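Local coordinates for enoyl-CoA hydratase/isomerase family protein (Pseudomonas syringae pv. tomato, PDB 3OT6) that belongs to the crotonase-like enoyl-CoA hydratase/isomerase family and probably acts on acyl-CoA thioesters, at residues D32-I35 against A36-A40; A76-L79 against V80-S84; G143-L146 against A147-R150; K199-M202 against N203-K206. One frame throughout, in Å; residues are numbered along the deposited sequence.

Interaction 1. Residues D32-I35 against A36-A40; sequences DVII and AFNAA
Val33 and Phe37 sit one helical turn apart and touch through both backbone and side chain. Phe37 N donates to Val33 O at 2.9 Å. The same step of four residues is repeated three more times. Ala36 N gives Asp32 O a 2.8 Å bond that is almost straight (170° at the hydrogen). Asn38 N does likewise to Ile34 O, also at 2.8 Å. Ala39 N closes the series on Ile35 O at 3.0 Å, with a more bent angle of 148°. The four carbonyls of 32-35 are thus each met by an amide from 36-39. Further back, Val33 N is held by Ser30 OG.

Asn38 carries the polar side chain that reaches the other segment. Its ND2 comes within 2.9 Å of Ile34 O, but the angle is too poor for a hydrogen bond. Ile34 CG2 lies beside the same ND2. Asn38 OD1 has a hydrogen bond elsewhere, and Asn38 O accepts from Arg89.

The apolar side-chain contact is between Val33 and Phe37, which run side by side. Val33 CG1 is anti to its own N (chi1 168°), and reaches Phe37 CD1 at 3.7 Å. Val8 and Leu86 also touch Phe37. These are regular alpha-helical turns of helix 31-46, the crossover helix of the beta-alpha-beta unit 16-21, 31-46, 50-54 in the crotonase fold.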
loop_
_atom_site.group_PDB
_atom_site.type_symbol
_atom_site.label_atom_id
_atom_site.label_comp_id
_atom_site.label_asym_id
_atom_site.label_seq_id
_atom_site.Cartn_x
_atom_site.Cartn_y
_atom_site.Cartn_z
ATOM N N ASP A 32 -3.029 14.157 -6.248
ATOM C CA ASP A 32 -3.541 14.758 -5.012
ATOM C C ASP A 32 -3.574 13.736 -3.885
ATOM O O ASP A 32 -3.171 14.037 -2.772
ATOM C CB ASP A 32 -4.972 15.253 -5.243
ATOM C CG ASP A 32 -5.044 16.523 -6.120
ATOM O OD1 ASP A 32 -4.006 17.121 -6.492
ATOM O OD2 ASP A 32 -6.208 16.904 -6.454
ATOM N N VAL A 33 -4.015 12.507 -4.182
ATOM C CA VAL A 33 -4.009 11.447 -3.178
ATOM C C VAL A 33 -2.638 11.250 -2.580
ATOM O O VAL A 33 -2.527 11.145 -1.381
ATOM C CB VAL A 33 -4.612 10.145 -3.685
ATOM C CG1 VAL A 33 -4.329 9.018 -2.738
ATOM C CG2 VAL A 33 -6.138 10.306 -3.833
ATOM N N ILE A 34 -1.590 11.298 -3.383
ATOM C CA ILE A 34 -0.251 11.041 -2.873
ATOM C C ILE A 34 0.247 12.192 -1.989
ATOM O O ILE A 34 0.906 11.969 -0.975
ATOM C CB ILE A 34 0.727 10.739 -4.032
ATOM C CG1 ILE A 34 0.278 9.437 -4.723
ATOM C CG2 ILE A 34 2.165 10.653 -3.524
ATOM C CD1 ILE A 34 0.927 9.209 -6.029
ATOM N N ILE A 35 -0.064 13.421 -2.411
ATOM C CA ILE A 35 0.222 14.596 -1.649
ATOM C C ILE A 35 -0.532 14.525 -0.292
ATOM O O ILE A 35 0.047 14.753 0.784
ATOM C CB ILE A 35 -0.172 15.835 -2.408
ATOM C CG1 ILE A 35 0.785 16.040 -3.602
ATOM C CG2 ILE A 35 -0.044 17.021 -1.468
ATOM C CD1 ILE A 35 0.363 17.120 -4.542
ATOM N N ALA A 36 -1.803 14.175 -0.340
ATOM C CA ALA A 36 -2.564 14.012 0.887
ATOM C C ALA A 36 -1.857 13.014 1.751
ATOM O O ALA A 36 -1.675 13.300 2.925
ATOM C CB ALA A 36 -4.008 13.572 0.605
ATOM N N PHE A 37 -1.444 11.857 1.187
ATOM C CA PHE A 37 -0.797 10.756 1.947
ATOM C C PHE A 37 0.498 11.217 2.586
ATOM O O PHE A 37 0.734 10.946 3.739
ATOM C CB PHE A 37 -0.491 9.526 1.046
ATOM C CG PHE A 37 -1.431 8.403 1.228
ATOM C CD1 PHE A 37 -2.233 7.979 0.165
ATOM C CD2 PHE A 37 -1.530 7.755 2.469
ATOM C CE1 PHE A 37 -3.155 6.948 0.340
ATOM C CE2 PHE A 37 -2.428 6.745 2.670
ATOM C CZ PHE A 37 -3.271 6.329 1.600
ATOM N N ASN A 38 1.353 11.899 1.834
ATOM C CA ASN A 38 2.561 12.435 2.402
ATOM C C ASN A 38 2.295 13.406 3.572
ATOM O O ASN A 38 3.058 13.384 4.574
ATOM C CB ASN A 38 3.409 13.080 1.327
ATOM C CG ASN A 38 4.063 12.033 0.415
ATOM O OD1 ASN A 38 4.753 11.117 0.902
ATOM N ND2 ASN A 38 3.839 12.149 -0.904
ATOM N N ALA A 39 1.210 14.197 3.471
ATOM C CA ALA A 39 0.902 15.190 4.474
ATOM C C ALA A 39 0.398 14.440 5.686
ATOM O O ALA A 39 0.752 14.767 6.801
ATOM C CB ALA A 39 -0.130 16.189 3.989
ATOM N N ALA A 40 -0.340 13.365 5.466
ATOM C CA ALA A 40 -0.889 12.616 6.588
ATOM C C ALA A 40 0.206 11.885 7.288
ATOM O O ALA A 40 0.068 11.584 8.450
ATOM C CB ALA A 40 -2.031 11.630 6.175
#

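Interaction 2. Residues A76-L79 against V80-S84; sequences AINL and VAQGS
Val80 packs back against the Ala76 carbonyl, with Val80 CG2 3.5 Å from Ala76 O. The backbone bond between the same residues, Val80 N to Ala76 O, is 3.0 Å. Ala81 N binds Ile77 O in the same way at 3.0 Å, and Ala81 CB sits against that oxygen. Leu79 O receives two donors. Gly83 N gives the main bond at 3.0 Å, while Gln82 N adds a weak one at 3.3 Å.

The tightly packed side holds Ala76, Leu79 and Val80. With CG anti to the backbone N (chi1 178°), the Leu79 side chain reaches out among Pro31 and Ile34 of helix 31-46, Tyr64, and Val68 and Met69 of helix 66-71. Val80 touches Met69, His140 and Met231. A bound 2-methyl-2,4-pentanediol, probably from the crystallisation liquor, lies about 4 Å from its side chain. Gly83 is buried as well, beside Ile34.

The solvent side is looser. Asn78 is exposed and Gln82 is partly so, though Gln82 still touches Pro31 and Ile34. Their side chains pass at a slant, the amide planes 26° apart. The amide orientations in the model are doubtful, so the polar contact between them is left open. The surer contact is nearer the backbone, where Gln82 CG rests 3.2 Å from Asn78 O. Gln82 N also donates to Asn78 O.

Ile77 and Ala81 meet Arg228 of helix 202-230. With one flank buried and another facing solvent, this part of helix 73-91 is a typical amphipathic alpha helix, packed between neighbouring helices.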
loop_
_atom_site.group_PDB
_atom_site.type_symbol
_atom_site.label_atom_id
_atom_site.label_comp_id
_atom_site.label_asym_id
_atom_site.label_seq_id
_atom_site.Cartn_x
_atom_site.Cartn_y
_atom_site.Cartn_z
ATOM N N ALA A 76 2.039 10.320 -16.524
ATOM C CA ALA A 76 2.134 8.927 -16.122
ATOM C C ALA A 76 3.452 8.708 -15.408
ATOM O O ALA A 76 3.498 8.058 -14.375
ATOM C CB ALA A 76 2.034 8.042 -17.320
ATOM N N ILE A 77 4.524 9.271 -15.938
ATOM C CA ILE A 77 5.838 9.053 -15.391
ATOM C C ILE A 77 5.964 9.677 -13.988
ATOM O O ILE A 77 6.582 9.059 -13.087
ATOM C CB ILE A 77 6.905 9.590 -16.316
ATOM C CG1 ILE A 77 7.080 8.641 -17.511
ATOM C CG2 ILE A 77 8.254 9.821 -15.570
ATOM C CD1 ILE A 77 8.031 9.204 -18.614
ATOM N N ASN A 78 5.343 10.841 -13.796
ATOM C CA ASN A 78 5.499 11.559 -12.580
ATOM C C ASN A 78 4.570 10.922 -11.549
ATOM O O ASN A 78 4.917 10.815 -10.353
ATOM C CB ASN A 78 5.220 13.070 -12.751
ATOM C CG ASN A 78 4.914 13.744 -11.401
ATOM O OD1 ASN A 78 3.708 13.928 -11.007
ATOM N ND2 ASN A 78 6.002 14.039 -10.621
ATOM N N LEU A 79 3.418 10.446 -12.017
ATOM C CA LEU A 79 2.495 9.797 -11.132
ATOM C C LEU A 79 3.111 8.494 -10.564
ATOM O O LEU A 79 3.039 8.244 -9.353
ATOM C CB LEU A 79 1.111 9.550 -11.777
ATOM C CG LEU A 79 0.036 8.812 -10.934
ATOM C CD1 LEU A 79 -0.321 9.526 -9.632
ATOM C CD2 LEU A 79 -1.276 8.548 -11.693
ATOM N N VAL A 80 3.722 7.678 -11.420
ATOM C CA VAL A 80 4.207 6.408 -10.929
ATOM C C VAL A 80 5.413 6.664 -10.079
ATOM O O VAL A 80 5.602 5.977 -9.070
ATOM C CB VAL A 80 4.525 5.435 -12.079
ATOM C CG1 VAL A 80 5.514 4.243 -11.608
ATOM C CG2 VAL A 80 3.225 5.022 -12.726
ATOM N N ALA A 81 6.239 7.639 -10.448
ATOM C CA ALA A 81 7.416 7.968 -9.582
ATOM C C ALA A 81 6.990 8.402 -8.162
ATOM O O ALA A 81 7.633 8.007 -7.136
ATOM C CB ALA A 81 8.356 9.015 -10.234
ATOM N N GLN A 82 5.887 9.144 -8.070
ATOM C CA GLN A 82 5.435 9.660 -6.773
ATOM C C GLN A 82 4.876 8.508 -5.988
ATOM O O GLN A 82 5.060 8.393 -4.789
ATOM C CB GLN A 82 4.320 10.660 -6.945
ATOM C CG GLN A 82 4.580 12.048 -7.433
ATOM C CD GLN A 82 3.133 12.765 -7.583
ATOM O OE1 GLN A 82 2.543 12.749 -8.695
ATOM N NE2 GLN A 82 2.542 13.316 -6.438
ATOM N N GLY A 83 4.139 7.641 -6.667
ATOM C CA GLY A 83 3.490 6.565 -5.992
ATOM C C GLY A 83 4.503 5.531 -5.489
ATOM O O GLY A 83 4.307 4.955 -4.386
ATOM N N SER A 84 5.524 5.237 -6.305
ATOM C CA SER A 84 6.621 4.370 -5.889
ATOM C C SER A 84 7.448 4.976 -4.733
ATOM O O SER A 84 7.892 4.233 -3.832
ATOM C CB SER A 84 7.555 4.137 -7.058
ATOM O OG SER A 84 6.830 3.495 -8.079
#

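Interaction 3. Residues G143-L146 against A147-R150; sequences GIEL and ARDR
The backbone of Gly143-Leu146 runs on helically into the next residues, with Ala147 N bound to Gly143 O (2.9 Å), Arg148 N to Ile144 O (2.8 Å) and Asp149 N to Glu145 O (3.2 Å). The last bond is the longest and most bent, and its donor stands above the carbonyl plane.

Glu145 and Arg148 form the main side-chain contact, a salt bridge with two hydrogen bonds. Arg148 meets the carboxylate side-on. Its NE donates to Glu145 OE1 at 3.0 Å, and its NH2 donates to Glu145 OE2 at 2.9 Å. Both oxygens are met on their syn side. They lie close to the guanidinium plane, but the two groups are turned 24° from each other, so the nitrogens stand somewhat out of the carboxylate plane. The bonds are nearly straight, at 165° and 166°. Two bends bring the ends together: Glu145 folds at chi2, and Arg148 folds at chi3. Having one bond to each oxygen should fix the rotation of both groups.

Ile144 lies alongside Arg148, and its CG2 is 3.4 Å from Arg148 NH2. Arg148 also touches Phe156. Leu146 turns inward, onto Ala87, Leu91 and Leu220. Arg150 sends its side chain away, and its NH2 is bound by Ala116 O.

This is an intrahelical i to i+3 ion pair on a partly buried helix, 141-150, which packs on helices 73-91, 153-160 and 202-230.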
loop_
_atom_site.group_PDB
_atom_site.type_symbol
_atom_site.label_atom_id
_atom_site.label_comp_id
_atom_site.label_asym_id
_atom_site.label_seq_id
_atom_site.Cartn_x
_atom_site.Cartn_y
_atom_site.Cartn_z
ATOM N N GLY A 143 7.163 -1.963 -8.978
ATOM C CA GLY A 143 6.107 -2.873 -8.606
ATOM C C GLY A 143 6.641 -4.302 -8.588
ATOM O O GLY A 143 6.311 -5.127 -7.702
ATOM N N ILE A 144 7.459 -4.641 -9.569
ATOM C CA ILE A 144 7.998 -5.990 -9.616
ATOM C C ILE A 144 8.710 -6.226 -8.297
ATOM O O ILE A 144 8.503 -7.255 -7.647
ATOM C CB ILE A 144 8.999 -6.135 -10.753
ATOM C CG1 ILE A 144 8.248 -6.171 -12.120
ATOM C CG2 ILE A 144 9.905 -7.314 -10.472
ATOM C CD1 ILE A 144 9.139 -5.960 -13.346
ATOM N N GLU A 145 9.514 -5.234 -7.907
ATOM C CA GLU A 145 10.391 -5.345 -6.751
ATOM C C GLU A 145 9.636 -5.314 -5.397
ATOM O O GLU A 145 9.998 -6.063 -4.464
ATOM C CB GLU A 145 11.536 -4.316 -6.824
ATOM C CG GLU A 145 12.595 -4.582 -7.974
ATOM C CD GLU A 145 13.044 -6.055 -8.088
ATOM O OE1 GLU A 145 13.152 -6.734 -7.050
ATOM O OE2 GLU A 145 13.271 -6.562 -9.238
ATOM N N LEU A 146 8.551 -4.537 -5.308
ATOM C CA LEU A 146 7.679 -4.625 -4.136
ATOM C C LEU A 146 7.043 -5.985 -4.059
ATOM O O LEU A 146 6.881 -6.535 -2.984
ATOM C CB LEU A 146 6.572 -3.585 -4.197
ATOM C CG LEU A 146 6.959 -2.085 -4.089
ATOM C CD1 LEU A 146 5.749 -1.204 -4.447
ATOM C CD2 LEU A 146 7.402 -1.767 -2.718
ATOM N N ALA A 147 6.665 -6.560 -5.191
ATOM C CA ALA A 147 5.985 -7.864 -5.154
ATOM C C ALA A 147 6.983 -8.963 -4.844
ATOM O O ALA A 147 6.724 -9.859 -4.044
ATOM C CB ALA A 147 5.279 -8.125 -6.409
ATOM N N ARG A 148 8.180 -8.823 -5.391
ATOM C CA ARG A 148 9.186 -9.846 -5.224
ATOM C C ARG A 148 9.522 -10.015 -3.775
ATOM O O ARG A 148 9.773 -11.120 -3.315
ATOM C CB ARG A 148 10.447 -9.517 -6.020
ATOM C CG ARG A 148 11.352 -10.761 -6.155
ATOM C CD ARG A 148 12.764 -10.478 -6.703
ATOM N NE ARG A 148 12.803 -9.631 -7.907
ATOM C CZ ARG A 148 12.673 -10.118 -9.140
ATOM N NH1 ARG A 148 12.511 -11.479 -9.336
ATOM N NH2 ARG A 148 12.716 -9.240 -10.165
ATOM N N ASP A 149 9.534 -8.910 -3.049
ATOM C CA ASP A 149 10.068 -8.917 -1.729
ATOM C C ASP A 149 9.062 -9.456 -0.757
ATOM O O ASP A 149 9.479 -9.952 0.282
ATOM C CB ASP A 149 10.528 -7.491 -1.286
ATOM C CG ASP A 149 11.437 -7.541 -0.047
ATOM O OD1 ASP A 149 12.551 -8.128 -0.177
ATOM O OD2 ASP A 149 11.025 -7.082 1.052
ATOM N N ARG A 150 7.760 -9.360 -1.054
ATOM C CA ARG A 150 6.736 -9.770 -0.079
ATOM C C ARG A 150 5.937 -11.048 -0.442
ATOM O O ARG A 150 5.393 -11.723 0.452
ATOM C CB ARG A 150 5.693 -8.633 0.178
ATOM C CG ARG A 150 4.787 -8.893 1.457
ATOM C CD ARG A 150 5.598 -8.786 2.818
ATOM N NE ARG A 150 6.083 -7.417 2.900
ATOM C CZ ARG A 150 5.544 -6.445 3.634
ATOM N NH1 ARG A 150 4.538 -6.668 4.468
ATOM N NH2 ARG A 150 6.045 -5.236 3.540
#

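Interaction 4. Residues K199-M202 against N203-K206; sequences KINM and NAHK
The His205 ring is met at a slant by Ile200, whose CD1 lies 3.5 Å from His205 ND1. Met202, a selenomethionine, also comes in obliquely. Its SE is 5.3 Å from the centroid of the His205 ring and 34° off the ring normal. The other ring nitrogen, His205 NE2, has a weak hydrogen bond with Lys209 NZ, and Pro96 touches the His205 side chain as well.

A second flat group is the amide of Asn201. Its OD1 accepts from Ala204 N at 2.8 Å, in the carbonyl plane and almost straight (174°). Asn201 CG lies anti to the backbone N (chi1 176°), which carries OD1 forward over the first turn. Asn201 is the N-cap of helix 202-230, and this is the capping bond. It satisfies an amide at the helix start, where no earlier turn supplies a carbonyl. Ala204 CB packs on the same OD1 at 3.4 Å.

The main chain adds two bonds. His205 N donates to Asn201 O at 2.8 Å, again in the carbonyl plane. Lys206 N donates to Met202 O at 2.9 Å. His205 CB lies 3.3 Å from Met202 O. The Met202 side chain bends at chi2 and chi3 and reaches Phe95 and Pro96, while Lys206 touches Pro94 in the same neighbouring loop.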
loop_
_atom_site.group_PDB
_atom_site.type_symbol
_atom_site.label_atom_id
_atom_site.label_comp_id
_atom_site.label_asym_id
_atom_site.label_seq_id
_atom_site.Cartn_x
_atom_site.Cartn_y
_atom_site.Cartn_z
ATOM N N LYS A 199 3.611 -2.495 22.167
ATOM C CA LYS A 199 4.499 -3.149 23.125
ATOM C C LYS A 199 5.956 -3.261 22.760
ATOM O O LYS A 199 6.759 -3.661 23.614
ATOM C CB LYS A 199 3.989 -4.524 23.432
ATOM C CG LYS A 199 2.717 -4.464 24.190
ATOM C CD LYS A 199 2.348 -5.835 24.559
ATOM C CE LYS A 199 0.992 -5.782 25.248
ATOM N NZ LYS A 199 0.670 -7.207 25.565
ATOM N N ILE A 200 6.316 -2.893 21.523
ATOM C CA ILE A 200 7.700 -2.966 21.065
ATOM C C ILE A 200 8.427 -1.637 21.170
ATOM O O ILE A 200 7.827 -0.565 21.257
ATOM C CB ILE A 200 7.835 -3.560 19.599
ATOM C CG1 ILE A 200 7.389 -2.532 18.547
ATOM C CG2 ILE A 200 7.075 -4.868 19.492
ATOM C CD1 ILE A 200 7.430 -2.985 17.127
ATOM N N ASN A 201 9.732 -1.706 21.112
ATOM C CA ASN A 201 10.508 -0.533 21.252
ATOM C C ASN A 201 10.650 0.165 19.884
ATOM O O ASN A 201 11.174 -0.398 18.918
ATOM C CB ASN A 201 11.856 -0.922 21.900
ATOM C CG ASN A 201 12.781 0.246 22.011
ATOM O OD1 ASN A 201 13.460 0.619 21.051
ATOM N ND2 ASN A 201 12.744 0.898 23.142
HETATM N N MSE A 202 10.161 1.398 19.816
HETATM C CA MSE A 202 9.955 2.106 18.568
HETATM C C MSE A 202 11.302 2.393 17.934
HETATM O O MSE A 202 11.470 2.356 16.694
HETATM C CB MSE A 202 9.180 3.412 18.823
HETATM C CG MSE A 202 7.652 3.179 19.050
HETATM SE SE MSE A 202 6.859 1.857 17.750
HETATM C CE MSE A 202 5.554 0.971 18.892
ATOM N N ASN A 203 12.277 2.704 18.780
ATOM C CA ASN A 203 13.595 3.035 18.255
ATOM C C ASN A 203 14.268 1.805 17.638
ATOM O O ASN A 203 14.747 1.865 16.514
ATOM C CB ASN A 203 14.483 3.627 19.333
ATOM C CG ASN A 203 15.865 3.884 18.817
ATOM O OD1 ASN A 203 16.073 4.868 18.106
ATOM N ND2 ASN A 203 16.832 2.977 19.136
ATOM N N ALA A 204 14.270 0.689 18.364
ATOM C CA ALA A 204 14.707 -0.577 17.809
ATOM C C ALA A 204 13.905 -0.997 16.553
ATOM O O ALA A 204 14.477 -1.564 15.626
ATOM C CB ALA A 204 14.699 -1.702 18.892
ATOM N N HIS A 205 12.599 -0.711 16.516
ATOM C CA HIS A 205 11.783 -0.978 15.348
ATOM C C HIS A 205 12.289 -0.186 14.133
ATOM O O HIS A 205 12.509 -0.790 13.065
ATOM C CB HIS A 205 10.360 -0.623 15.664
ATOM C CG HIS A 205 9.429 -0.759 14.517
ATOM N ND1 HIS A 205 8.888 -1.978 14.136
ATOM C CD2 HIS A 205 8.878 0.177 13.705
ATOM C CE1 HIS A 205 8.054 -1.781 13.128
ATOM N NE2 HIS A 205 8.024 -0.487 12.851
ATOM N N LYS A 206 12.508 1.125 14.296
ATOM C CA LYS A 206 12.935 1.982 13.235
ATOM C C LYS A 206 14.282 1.500 12.697
ATOM O O LYS A 206 14.410 1.282 11.504
ATOM C CB LYS A 206 13.037 3.433 13.746
ATOM C CG LYS A 206 13.628 4.408 12.737
ATOM C CD LYS A 206 13.773 5.872 13.256
ATOM C CE LYS A 206 14.518 5.869 14.611
ATOM N NZ LYS A 206 14.895 7.215 15.163
#

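In the fold
Interactions 1 and 2 touch directly. Ile34 CD1 lies 3.8 Å from Leu79 CD1 and 3.6 Å from Gly83 N, so helices 31-46 and 73-91 pack through these turns. Interaction 3 is about 6 Å from interaction 2 at the nearest atoms. Helix 202-230 bridges them, meeting Ile77 and Ser84 on one and Glu145 and Leu146 on the other. Interaction 4 caps the start of that same helix, about 10 Å from interaction 3 at the nearest atoms. Interactions 1 and 3 lie on opposite sides of the chain's centre. Bound pentanediols, probably from crystallisation, lie near Ala36 and Val80 and may mark pockets.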